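Local coordinates for Ras-related protein Rab-21 (Homo sapiens, PDB 1Z08), which belongs to the Rab branch of the Ras-like small GTPases, with the P-loop nucleotide-binding fold, and is modelled with a magnesium ion and phosphoaminophosphonic acid-guanylate ester, at residues Ile112-Ile116 with Leu163-Met167. The protein carries 1 engineered substitution. Residues are numbered along the deposited sequence; the frame is centred on the assembly and turned at random.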
loop_
_atom_site.group_PDB
_atom_site.type_symbol
_atom_site.label_atom_id
_atom_site.label_comp_id
_atom_site.label_asym_id
_atom_site.label_seq_id
_atom_site.Cartn_x
_atom_site.Cartn_y
_atom_site.Cartn_z
ATOM N N ILE A 112 2.130 -10.239 9.506
ATOM C CA ILE A 112 2.129 -9.001 8.729
ATOM C C ILE A 112 0.714 -8.639 8.275
ATOM O O ILE A 112 -0.014 -9.481 7.742
ATOM C CB ILE A 112 3.119 -9.068 7.523
ATOM C CG1 ILE A 112 3.138 -7.740 6.754
ATOM C CG2 ILE A 112 2.810 -10.264 6.610
ATOM C CD1 ILE A 112 4.398 -7.496 5.956
ATOM N N CYS A 113 0.330 -7.389 8.520
ATOM C CA CYS A 113 -0.951 -6.867 8.066
ATOM C C CYS A 113 -0.842 -6.486 6.596
ATOM O O CYS A 113 -0.084 -5.585 6.230
ATOM C CB CYS A 113 -1.375 -5.658 8.905
ATOM S SG CYS A 113 -1.799 -6.040 10.624
ATOM N N LEU A 114 -1.594 -7.189 5.756
ATOM C CA LEU A 114 -1.544 -6.965 4.313
ATOM C C LEU A 114 -2.669 -6.051 3.842
ATOM O O LEU A 114 -3.810 -6.175 4.291
ATOM C CB LEU A 114 -1.602 -8.296 3.553
ATOM C CG LEU A 114 -0.466 -9.316 3.707
ATOM C CD1 LEU A 114 -0.679 -10.463 2.726
ATOM C CD2 LEU A 114 0.900 -8.685 3.491
ATOM N N CYS A 115 -2.321 -5.128 2.948
ATOM C CA CYS A 115 -3.288 -4.272 2.267
ATOM C C CYS A 115 -3.161 -4.484 0.766
ATOM O O CYS A 115 -2.059 -4.430 0.218
ATOM C CB CYS A 115 -3.040 -2.794 2.584
ATOM S SG CYS A 115 -3.055 -2.373 4.329
ATOM N N ILE A 116 -4.288 -4.741 0.109
ATOM C CA ILE A 116 -4.334 -4.779 -1.350
ATOM C C ILE A 116 -5.064 -3.517 -1.802
ATOM O O ILE A 116 -6.226 -3.299 -1.456
ATOM C CB ILE A 116 -4.984 -6.080 -1.887
ATOM C CG1 ILE A 116 -4.201 -7.295 -1.366
ATOM C CG2 ILE A 116 -5.019 -6.074 -3.416
ATOM C CD1 ILE A 116 -4.787 -8.633 -1.727
ATOM N N LEU A 163 -4.694 0.651 8.552
ATOM C CA LEU A 163 -3.519 -0.215 8.662
ATOM C C LEU A 163 -2.901 -0.122 10.055
ATOM O O LEU A 163 -2.550 -1.140 10.648
ATOM C CB LEU A 163 -2.487 0.096 7.564
ATOM C CG LEU A 163 -1.161 -0.684 7.509
ATOM C CD1 LEU A 163 -1.344 -2.191 7.450
ATOM C CD2 LEU A 163 -0.336 -0.220 6.329
ATOM N N CYS A 164 -2.797 1.102 10.570
ATOM C CA CYS A 164 -2.286 1.353 11.920
ATOM C C CYS A 164 -3.147 0.688 12.995
ATOM O O CYS A 164 -2.616 0.084 13.928
ATOM C CB CYS A 164 -2.178 2.856 12.181
ATOM S SG CYS A 164 -0.808 3.659 11.329
ATOM N N LYS A 165 -4.468 0.804 12.855
ATOM C CA LYS A 165 -5.412 0.167 13.778
ATOM C C LYS A 165 -5.229 -1.346 13.796
ATOM O O LYS A 165 -5.222 -1.962 14.859
ATOM C CB LYS A 165 -6.856 0.495 13.398
ATOM C CG LYS A 165 -7.296 1.909 13.705
ATOM C CD LYS A 165 -8.760 2.079 13.326
ATOM C CE LYS A 165 -9.189 3.532 13.359
ATOM N NZ LYS A 165 -10.585 3.673 12.860
ATOM N N ARG A 166 -5.086 -1.932 12.610
ATOM C CA ARG A 166 -4.900 -3.373 12.471
ATOM C C ARG A 166 -3.546 -3.840 13.014
ATOM O O ARG A 166 -3.447 -4.933 13.577
ATOM C CB ARG A 166 -5.064 -3.797 11.012
ATOM C CG ARG A 166 -6.473 -3.636 10.443
ATOM C CD ARG A 166 -6.468 -3.738 8.918
ATOM N NE ARG A 166 -5.942 -5.025 8.460
ATOM C CZ ARG A 166 -5.334 -5.227 7.294
ATOM N NH1 ARG A 166 -5.151 -4.223 6.444
ATOM N NH2 ARG A 166 -4.889 -6.438 6.984
ATOM N N MET A 167 -2.511 -3.016 12.848
ATOM C CA MET A 167 -1.181 -3.335 13.387
ATOM C C MET A 167 -1.118 -3.215 14.914
ATOM O O MET A 167 -0.372 -3.949 15.571
ATOM C CB MET A 167 -0.093 -2.482 12.728
ATOM C CG MET A 167 0.161 -2.836 11.263
ATOM S SD MET A 167 1.474 -1.883 10.466
ATOM C CE MET A 167 0.906 -0.199 10.703
#
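Two guanidinium nitrogens of Arg166 converge on one backbone oxygen, Leu114 O, and supply the hydrogen bonds of this strand-helix contact. NH2 of Arg166 stands 2.9 Å from Leu114 O with an N-H...O angle of 157°, whereas Arg166 NH1, at 3.2 Å from the same Leu114 O, makes the more bent bond. The oxygen lies in the guanidinium plane, but both nitrogens approach it from the same face of its carbonyl plane, NH1 the more steeply. A bend at chi3 (59°) in an otherwise extended arginine chain swings the guanidinium toward the strand and Leu114 O. Its rotation is further fixed by Tyr146 OH, hydrogen-bonded to NH1, and Cys113 CB lies over one face of the guanidinium, displaced toward its rim.

In the apolar packing, Leu163 and Met167 meet the two cysteines. Leu163 CD1 sits between them, 3.6 Å from Cys115 SG and 3.8 Å from Cys113 CB; with CG anti to the backbone N, the leucine extends to the strand. Cys113 SG points to the next turn, 3.8 Å from Met167 CG.

Both sulfurs also make close contacts, not bonds, with polar atoms: Cys113 SG is 3.6 Å from Arg166 O, and Cys115 SG borders the guanidinium edge, 3.5 Å from Arg166 NH1.

The strand and helix axes run nearly antiparallel (157°) and approach to 9.1 Å, as expected where a helix covers a sheet in the Ras-like alpha/beta fold. Helix 156-168 lies on one face of strand 113-119, to which Cys113 and Cys115 point; Leu114 faces helix 91-108 on the other, while strands 81-87 and 144-148 flank the strand.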